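PDB 1WPX: carboxypeptidase Y inhibitor from Saccharomyces cerevisiae, which inhibits the serine protease carboxypeptidase Y specifically and potently and belongs to the phosphatidylethanolamine-binding protein family. Local coordinates for residues B[10-13]-B[14-18]. Numbering follows the deposited sequence.
Sequences QASI and DSYKK
Ser12 and Tyr16 meet one turn apart in a local contact within helix 8-18, near the N-terminus of the inhibitor, where side chains four residues apart lie along successive turns. The carbonyl oxygen of Ser12 sits over one face of the Tyr16 ring, offset toward the rim, 3.2 Å from Tyr16 CG. With CG anti to the carbonyl carbon (chi1 -61°), the ring runs back toward the preceding turn, where Tyr16 CE1 comes 3.9 Å from Ser12 CB. That same Ser12 O also accepts the hydrogen bond from Tyr16 N, at 3.0 Å and nearly straight (173°). Beyond the ring, Tyr16 OH is hydrogen-bonded to the carbonyl oxygen of Ser212, tying this helix to strand 208-217 of the antiparallel sheet that forms the body of the PEBP fold; Ser12 OG is hydrogen-bonded to Phe8 O, one turn earlier. Four hydrogen bonds of a regular alpha-helix, each from the N-H of residue i+4 to the C=O of residue i, link the two turns, from Asp14 N to Gln10 O (2.9 Å) through to Lys17 N to Ile13 O (2.9 Å). On another side of the helix, the aliphatic part of Lys17 runs by Ile13, with Lys17 CD 4.0 Å from Ile13 CG2. Ile13 also packs on Gln32 and Pro33, while Ser15 and Tyr16 touch Met49. The side chains of Gln10 and Asp14 lie near each other. The helix lies at the interface with another protein, whose chain packs an aromatic side chain on Ser12 and basic ones on Asp14 and Ser15.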
loop_
_atom_site.group_PDB
_atom_site.type_symbol
_atom_site.label_atom_id
_atom_site.label_comp_id
_atom_site.label_asym_id
_atom_site.label_seq_id
_atom_site.Cartn_x
_atom_site.Cartn_y
_atom_site.Cartn_z
ATOM N N GLN B 10 -14.652 5.814 2.794
ATOM C CA GLN B 10 -13.944 6.594 3.793
ATOM C C GLN B 10 -12.579 7.002 3.262
ATOM O O GLN B 10 -12.125 8.130 3.477
ATOM C CB GLN B 10 -13.786 5.804 5.090
ATOM C CG GLN B 10 -13.057 6.590 6.159
ATOM C CD GLN B 10 -13.663 7.980 6.376
ATOM O OE1 GLN B 10 -12.962 8.926 6.760
ATOM N NE2 GLN B 10 -14.973 8.105 6.139
ATOM N N ALA B 11 -11.932 6.085 2.552
ATOM C CA ALA B 11 -10.623 6.359 1.994
ATOM C C ALA B 11 -10.696 7.568 1.066
ATOM O O ALA B 11 -9.799 8.410 1.062
ATOM C CB ALA B 11 -10.116 5.145 1.239
ATOM N N SER B 12 -11.768 7.652 0.282
ATOM C CA SER B 12 -11.938 8.764 -0.647
ATOM C C SER B 12 -12.122 10.080 0.094
ATOM O O SER B 12 -11.488 11.079 -0.246
ATOM C CB SER B 12 -13.144 8.529 -1.562
ATOM O OG SER B 12 -12.889 7.498 -2.497
ATOM N N ILE B 13 -12.995 10.073 1.100
ATOM C CA ILE B 13 -13.269 11.276 1.873
ATOM C C ILE B 13 -11.977 11.791 2.490
ATOM O O ILE B 13 -11.663 12.977 2.394
ATOM C CB ILE B 13 -14.279 11.014 3.026
ATOM C CG1 ILE B 13 -15.557 10.362 2.490
ATOM C CG2 ILE B 13 -14.630 12.332 3.716
ATOM C CD1 ILE B 13 -16.379 11.270 1.611
ATOM N N ASP B 14 -11.230 10.892 3.127
ATOM C CA ASP B 14 -9.980 11.270 3.766
ATOM C C ASP B 14 -9.034 11.971 2.809
ATOM O O ASP B 14 -8.426 12.983 3.162
ATOM C CB ASP B 14 -9.302 10.045 4.378
ATOM C CG ASP B 14 -10.074 9.495 5.566
ATOM O OD1 ASP B 14 -10.958 10.217 6.079
ATOM O OD2 ASP B 14 -9.797 8.353 5.995
ATOM N N SER B 15 -8.918 11.449 1.597
ATOM C CA SER B 15 -8.050 12.060 0.606
ATOM C C SER B 15 -8.549 13.466 0.239
ATOM O O SER B 15 -7.773 14.423 0.250
ATOM C CB SER B 15 -7.977 11.179 -0.643
ATOM O OG SER B 15 -7.033 11.680 -1.577
ATOM N N TYR B 16 -9.839 13.588 -0.076
ATOM C CA TYR B 16 -10.435 14.875 -0.452
ATOM C C TYR B 16 -10.202 15.923 0.623
ATOM O O TYR B 16 -9.968 17.092 0.319
ATOM C CB TYR B 16 -11.944 14.744 -0.653
ATOM C CG TYR B 16 -12.387 13.785 -1.734
ATOM C CD1 TYR B 16 -13.596 13.089 -1.605
ATOM C CD2 TYR B 16 -11.620 13.574 -2.884
ATOM C CE1 TYR B 16 -14.038 12.200 -2.584
ATOM C CE2 TYR B 16 -12.052 12.684 -3.879
ATOM C CZ TYR B 16 -13.266 11.998 -3.717
ATOM O OH TYR B 16 -13.711 11.107 -4.667
ATOM N N LYS B 17 -10.293 15.500 1.879
ATOM C CA LYS B 17 -10.094 16.402 3.004
ATOM C C LYS B 17 -8.659 16.868 3.113
ATOM O O LYS B 17 -8.374 18.063 3.070
ATOM C CB LYS B 17 -10.485 15.721 4.313
ATOM C CG LYS B 17 -11.974 15.494 4.474
ATOM C CD LYS B 17 -12.283 14.835 5.810
ATOM C CE LYS B 17 -11.727 15.650 6.968
ATOM N NZ LYS B 17 -12.001 14.991 8.279
ATOM N N LYS B 18 -7.753 15.910 3.248
ATOM C CA LYS B 18 -6.337 16.216 3.391
ATOM C C LYS B 18 -5.793 17.129 2.296
ATOM O O LYS B 18 -4.893 17.930 2.548
ATOM C CB LYS B 18 -5.530 14.916 3.434
ATOM C CG LYS B 18 -4.047 15.117 3.670
ATOM C CD LYS B 18 -3.314 13.795 3.659
ATOM C CE LYS B 18 -1.813 13.999 3.716
ATOM N NZ LYS B 18 -1.087 12.696 3.668
#